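Local coordinates for protein rhamnonate dehydratase (Gibberella zeae PH-1, PDB 3FXG) that belongs to the enolase superfamily and probably catalyses the magnesium-dependent dehydration of rhamnonate, at residues Leu261-His266 and Gly289-Ile294; Tyr281-Leu286 and Ile295-Met300. One frame throughout, in Å; residues are numbered along the deposited sequence.

Interaction 1. Residues Leu261-His266 and Gly289-Ile294; sequences LIKRAH and GRNLDI
Lys263, in the last turn of helix 259-265, runs past Asn291 to reach the carboxylate of Asp293. The lysine chain turns once, at chi2 (-70°), and is extended from there on, a shape that lays its methylenes along the loop and delivers the ammonium group to the acid. The salt bridge is short, with Lys263 NZ 2.8 Å from Asp293 OD2, and it uses the syn lone pair of that oxygen, on the side of the other carboxylate oxygen. Lys263 NZ also hydrogen-bonds to Val269 O. Asp293 OD2 in turn accepts from Phe271 N, while its partner oxygen OD1 bonds to Ser230 of a second subunit.

The lysine and asparagine side chains run antiparallel, each pointing back toward the other's backbone. Lys263 CE lies 3.1 Å from the backbone Asn291 O, and Lys263 CG is 3.8 Å from the side-chain Asn291 OD1. The backbone oxygen is buried here without a hydrogen-bonding partner, so the methylene beside the ammonium, probably polarised by it, may offset part of the cost. Asn291 OD1 is better served, since it accepts from Arg264 of the second subunit. A long, flexible lysine suits this place because it can cover a backbone with its chain and still bring a charge to the far side, where a short aspartate holds both lysine and backbone. The contact joins the end of helix 259-265 to the loop between helix 279-287 and strand 294-295, on the alpha-to-beta side of the (beta/alpha)8 barrel, remote from the metal site.

Interaction 2. Residues Tyr281-Leu286 and Ile295-Met300; sequences YGFRKL and IQPDVM
Phe283 and Leu286 of helix 279-287 pack against Ile295 and Pro297 on the sixth strand of the (beta/alpha)8 barrel and its continuation, forming part of the apolar layer between the barrel wall and its outer helices. Ile295 meets both helix residues with separate branches. Its CG1 sits between the backbone N and the carbonyl carbon (chi1 60°), and the chain beyond is extended, which carries Ile295 CD1 to 4.2 Å from Phe283 CD1. The other branch, Ile295 CG2, rests 4.0 Å from Leu286 CB. A beta-branched residue thus fills the seam between two side chains one helical turn apart.

The phenylalanine ring reaches past the strand end to Pro297 and meets it at a slant, with Phe283 CE1 4.1 Å from Pro297 CD. The ring's outer carbon is modelled too close to the proline for its exact spacing to be trusted. The compact proline offers a rigid apolar surface to the large ring, and Leu308 of helix 305-316 packs on the proline as well.

Between Ile295 and Pro297, Gln296 points away from the helix, and its amide bridges Thr272 and Glu248, a magnesium ligand; it is therefore a second-shell residue of the metal site. Past the proline, Asp298 opens an Asx turn, its OD1 accepting from Met300 N, of a selenomethionine, at 2.8 Å, with the donor nearly in line with the C-O bond. Asp298 OD2 bonds to His325 and Tyr28. This pairing of an aspartate after the sixth strand with a histidine after the seventh is consistent with the His-Asp dyad of the mandelate racemase subgroup, set at the catalytic mouth of the barrel.

Overall arrangement
Both contacts belong to the same run of the barrel wall, and their segments alternate along the chain. Interaction 1 lies towards the outside, its centre about 23 Å from the chain's centre, and is partly buried; its chemistry is a salt bridge within the chain, with further polar partners on a neighbouring subunit. Interaction 2, about 11 Å from that centre, is buried and apolar, although other residues of its helix, Arg284 and Lys285, make salt bridges to another subunit. Its strand continues towards the metal site, whereas the loop of interaction 1 leads into the start of that same strand. The two meet where Leu292 CD1 packs on Leu286 CG at 3.6 Å, joining the polar turn to the apolar layer beneath helix 279-287.

Interaction 1. Residues Leu261-His266 and Gly289-Ile294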
loop_
_atom_site.group_PDB
_atom_site.type_symbol
_atom_site.label_atom_id
_atom_site.label_comp_id
_atom_site.label_asym_id
_atom_site.label_seq_id
_atom_site.Cartn_x
_atom_site.Cartn_y
_atom_site.Cartn_z
ATOM N N LEU A 261 0.671 9.177 -12.020
ATOM C CA LEU A 261 -0.138 8.685 -13.129
ATOM C C LEU A 261 0.633 8.843 -14.436
ATOM O O LEU A 261 0.582 7.976 -15.312
ATOM C CB LEU A 261 -1.452 9.467 -13.206
ATOM C CG LEU A 261 -2.359 9.422 -11.972
ATOM C CD1 LEU A 261 -3.466 10.458 -12.120
ATOM C CD2 LEU A 261 -2.949 8.027 -11.810
ATOM N N ILE A 262 1.345 9.955 -14.570
ATOM C CA ILE A 262 2.124 10.193 -15.778
ATOM C C ILE A 262 3.233 9.151 -15.903
ATOM O O ILE A 262 3.487 8.631 -16.991
ATOM C CB ILE A 262 2.723 11.621 -15.780
ATOM C CG1 ILE A 262 1.603 12.647 -15.995
ATOM C CG2 ILE A 262 3.761 11.759 -16.885
ATOM C CD1 ILE A 262 2.060 14.087 -15.901
ATOM N N LYS A 263 3.882 8.830 -14.787
ATOM C CA LYS A 263 4.955 7.840 -14.802
ATOM C C LYS A 263 4.433 6.428 -15.066
ATOM O O LYS A 263 5.143 5.594 -15.626
ATOM C CB LYS A 263 5.729 7.879 -13.483
ATOM C CG LYS A 263 6.736 9.021 -13.376
ATOM C CD LYS A 263 7.920 8.812 -14.321
ATOM C CE LYS A 263 9.027 9.822 -14.051
ATOM N NZ LYS A 263 10.213 9.600 -14.929
ATOM N N ARG A 264 3.196 6.155 -14.665
ATOM C CA ARG A 264 2.614 4.838 -14.900
ATOM C C ARG A 264 2.479 4.637 -16.405
ATOM O O ARG A 264 2.647 3.532 -16.918
ATOM C CB ARG A 264 1.234 4.725 -14.238
ATOM C CG ARG A 264 0.477 3.454 -14.617
ATOM C CD ARG A 264 -0.836 3.297 -13.848
ATOM N NE ARG A 264 -1.844 4.284 -14.230
ATOM C CZ ARG A 264 -3.058 4.351 -13.690
ATOM N NH1 ARG A 264 -3.415 3.487 -12.747
ATOM N NH2 ARG A 264 -3.914 5.283 -14.088
ATOM N N ALA A 265 2.180 5.722 -17.109
ATOM C CA ALA A 265 2.011 5.669 -18.554
ATOM C C ALA A 265 3.337 5.757 -19.305
ATOM O O ALA A 265 3.549 5.045 -20.287
ATOM C CB ALA A 265 1.089 6.794 -19.009
ATOM N N HIS A 266 4.229 6.623 -18.839
ATOM C CA HIS A 266 5.516 6.819 -19.506
ATOM C C HIS A 266 6.691 6.687 -18.538
ATOM O O HIS A 266 7.412 7.651 -18.293
ATOM C CB HIS A 266 5.545 8.209 -20.147
ATOM C CG HIS A 266 4.512 8.406 -21.212
ATOM N ND1 HIS A 266 4.534 7.715 -22.404
ATOM C CD2 HIS A 266 3.429 9.217 -21.266
ATOM C CE1 HIS A 266 3.507 8.091 -23.147
ATOM N NE2 HIS A 266 2.821 9.002 -22.479
ATOM N N GLY A 289 8.336 9.390 -3.729
ATOM C CA GLY A 289 7.842 8.632 -4.863
ATOM C C GLY A 289 8.837 8.613 -6.005
ATOM O O GLY A 289 8.770 7.753 -6.884
ATOM N N ARG A 290 9.764 9.567 -5.995
ATOM C CA ARG A 290 10.783 9.649 -7.031
ATOM C C ARG A 290 10.120 9.596 -8.418
ATOM O O ARG A 290 10.533 8.834 -9.297
ATOM C CB ARG A 290 11.785 8.498 -6.840
ATOM C CG ARG A 290 13.120 8.652 -7.564
ATOM C CD ARG A 290 14.340 8.620 -6.610
ATOM N NE ARG A 290 14.370 7.465 -5.709
ATOM C CZ ARG A 290 15.400 6.626 -5.584
ATOM N NH1 ARG A 290 15.334 5.611 -4.731
ATOM N NH2 ARG A 290 16.491 6.784 -6.321
ATOM N N ASN A 291 9.083 10.411 -8.599
ATOM C CA ASN A 291 8.364 10.485 -9.870
ATOM C C ASN A 291 8.843 11.646 -10.736
ATOM O O ASN A 291 8.312 11.876 -11.828
ATOM C CB ASN A 291 6.859 10.627 -9.633
ATOM C CG ASN A 291 6.235 9.356 -9.106
ATOM O OD1 ASN A 291 6.485 8.272 -9.629
ATOM N ND2 ASN A 291 5.413 9.483 -8.074
ATOM N N LEU A 292 9.825 12.388 -10.231
ATOM C CA LEU A 292 10.398 13.515 -10.960
ATOM C C LEU A 292 11.901 13.294 -11.083
ATOM O O LEU A 292 12.593 13.073 -10.093
ATOM C CB LEU A 292 10.101 14.828 -10.230
ATOM C CG LEU A 292 8.617 15.207 -10.241
ATOM C CD1 LEU A 292 8.343 16.258 -9.192
ATOM C CD2 LEU A 292 8.221 15.698 -11.631
ATOM N N ASP A 293 12.398 13.345 -12.312
ATOM C CA ASP A 293 13.814 13.118 -12.578
ATOM C C ASP A 293 14.689 14.293 -12.182
ATOM O O ASP A 293 15.886 14.131 -11.936
ATOM C CB ASP A 293 13.996 12.805 -14.056
ATOM C CG ASP A 293 13.217 11.585 -14.470
ATOM O OD1 ASP A 293 13.794 10.480 -14.451
ATOM O OD2 ASP A 293 12.020 11.730 -14.785
ATOM N N ILE A 294 14.084 15.474 -12.123
ATOM C CA ILE A 294 14.798 16.689 -11.744
ATOM C C ILE A 294 13.844 17.667 -11.067
ATOM O O ILE A 294 12.717 17.850 -11.524
ATOM C CB ILE A 294 15.385 17.419 -12.979
ATOM C CG1 ILE A 294 16.315 16.495 -13.761
ATOM C CG2 ILE A 294 16.152 18.666 -12.534
ATOM C CD1 ILE A 294 16.883 17.143 -15.014
#

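Interaction 2. Residues Tyr281-Leu286 and Ile295-Met300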
loop_
_atom_site.group_PDB
_atom_site.type_symbol
_atom_site.label_atom_id
_atom_site.label_comp_id
_atom_site.label_asym_id
_atom_site.label_seq_id
_atom_site.Cartn_x
_atom_site.Cartn_y
_atom_site.Cartn_z
ATOM N N TYR A 281 9.362 21.946 2.878
ATOM C CA TYR A 281 8.142 21.162 3.046
ATOM C C TYR A 281 7.445 20.967 1.708
ATOM O O TYR A 281 6.807 19.940 1.470
ATOM C CB TYR A 281 7.211 21.875 4.019
ATOM C CG TYR A 281 7.860 22.103 5.359
ATOM C CD1 TYR A 281 8.106 21.035 6.221
ATOM C CD2 TYR A 281 8.266 23.376 5.751
ATOM C CE1 TYR A 281 8.741 21.230 7.445
ATOM C CE2 TYR A 281 8.902 23.582 6.971
ATOM C CZ TYR A 281 9.134 22.503 7.812
ATOM O OH TYR A 281 9.759 22.695 9.021
ATOM N N GLY A 282 7.567 21.961 0.835
ATOM C CA GLY A 282 6.951 21.857 -0.470
ATOM C C GLY A 282 7.725 20.892 -1.346
ATOM O O GLY A 282 7.143 20.057 -2.037
ATOM N N PHE A 283 9.049 20.989 -1.306
ATOM C CA PHE A 283 9.888 20.128 -2.127
ATOM C C PHE A 283 10.000 18.678 -1.679
ATOM O O PHE A 283 10.268 17.799 -2.500
ATOM C CB PHE A 283 11.273 20.764 -2.280
ATOM C CG PHE A 283 11.293 21.878 -3.281
ATOM C CD1 PHE A 283 11.337 21.597 -4.647
ATOM C CD2 PHE A 283 11.152 23.198 -2.873
ATOM C CE1 PHE A 283 11.231 22.613 -5.592
ATOM C CE2 PHE A 283 11.043 24.225 -3.809
ATOM C CZ PHE A 283 11.081 23.929 -5.171
ATOM N N ARG A 284 9.776 18.408 -0.396
ATOM C CA ARG A 284 9.865 17.029 0.078
ATOM C C ARG A 284 8.877 16.158 -0.703
ATOM O O ARG A 284 9.140 14.981 -0.966
ATOM C CB ARG A 284 9.570 16.944 1.582
ATOM C CG ARG A 284 8.100 16.839 1.952
ATOM C CD ARG A 284 7.913 16.901 3.472
ATOM N NE ARG A 284 6.518 16.683 3.863
ATOM C CZ ARG A 284 6.060 16.811 5.105
ATOM N NH1 ARG A 284 6.882 17.159 6.086
ATOM N NH2 ARG A 284 4.777 16.591 5.369
ATOM N N LYS A 285 7.750 16.752 -1.086
ATOM C CA LYS A 285 6.717 16.048 -1.843
ATOM C C LYS A 285 7.143 15.701 -3.267
ATOM O O LYS A 285 6.712 14.688 -3.818
ATOM C CB LYS A 285 5.435 16.884 -1.890
ATOM C CG LYS A 285 4.594 16.774 -0.634
ATOM C CD LYS A 285 4.163 15.329 -0.432
ATOM C CE LYS A 285 3.185 15.188 0.708
ATOM N NZ LYS A 285 2.799 13.766 0.905
ATOM N N LEU A 286 7.969 16.547 -3.871
ATOM C CA LEU A 286 8.432 16.292 -5.229
ATOM C C LEU A 286 9.446 15.155 -5.268
ATOM O O LEU A 286 9.619 14.497 -6.297
ATOM C CB LEU A 286 9.033 17.564 -5.835
ATOM C CG LEU A 286 8.023 18.551 -6.431
ATOM C CD1 LEU A 286 6.994 18.957 -5.381
ATOM C CD2 LEU A 286 8.766 19.768 -6.965
ATOM N N ILE A 295 14.278 18.282 -9.970
ATOM C CA ILE A 295 13.440 19.282 -9.324
ATOM C C ILE A 295 14.106 20.613 -9.647
ATOM O O ILE A 295 15.337 20.711 -9.669
ATOM C CB ILE A 295 13.296 19.048 -7.800
ATOM C CG1 ILE A 295 14.651 19.092 -7.101
ATOM C CG2 ILE A 295 12.603 17.707 -7.567
ATOM C CD1 ILE A 295 14.534 19.019 -5.581
ATOM N N GLN A 296 13.296 21.636 -9.903
ATOM C CA GLN A 296 13.822 22.923 -10.339
ATOM C C GLN A 296 13.340 24.167 -9.602
ATOM O O GLN A 296 12.592 24.975 -10.153
ATOM C CB GLN A 296 13.510 23.071 -11.828
ATOM C CG GLN A 296 13.914 21.843 -12.645
ATOM C CD GLN A 296 13.260 21.799 -14.017
ATOM O OE1 GLN A 296 12.032 21.753 -14.134
ATOM N NE2 GLN A 296 14.080 21.807 -15.064
ATOM N N PRO A 297 13.777 24.354 -8.352
ATOM C CA PRO A 297 13.337 25.539 -7.616
ATOM C C PRO A 297 14.010 26.797 -8.145
ATOM O O PRO A 297 15.077 26.723 -8.759
ATOM C CB PRO A 297 13.773 25.233 -6.188
ATOM C CG PRO A 297 15.038 24.473 -6.396
ATOM C CD PRO A 297 14.671 23.524 -7.527
ATOM N N ASP A 298 13.376 27.943 -7.922
ATOM C CA ASP A 298 13.952 29.224 -8.313
ATOM C C ASP A 298 14.471 29.767 -6.985
ATOM O O ASP A 298 13.707 29.907 -6.031
ATOM C CB ASP A 298 12.886 30.160 -8.893
ATOM C CG ASP A 298 13.473 31.473 -9.381
ATOM O OD1 ASP A 298 14.055 32.208 -8.557
ATOM O OD2 ASP A 298 13.362 31.769 -10.590
ATOM N N VAL A 299 15.768 30.046 -6.916
ATOM C CA VAL A 299 16.380 30.521 -5.682
ATOM C C VAL A 299 15.798 31.826 -5.155
ATOM O O VAL A 299 15.847 32.089 -3.955
ATOM C CB VAL A 299 17.907 30.682 -5.842
ATOM C CG1 VAL A 299 18.215 31.822 -6.781
ATOM C CG2 VAL A 299 18.550 30.908 -4.482
HETATM N N MSE A 300 15.249 32.644 -6.047
HETATM C CA MSE A 300 14.663 33.912 -5.633
HETATM C C MSE A 300 13.209 33.757 -5.203
HETATM O O MSE A 300 12.591 34.717 -4.746
HETATM C CB MSE A 300 14.747 34.935 -6.772
HETATM C CG MSE A 300 16.156 35.436 -7.075
HETATM SE SE MSE A 300 16.195 36.597 -8.635
HETATM C CE MSE A 300 16.115 35.223 -9.976
#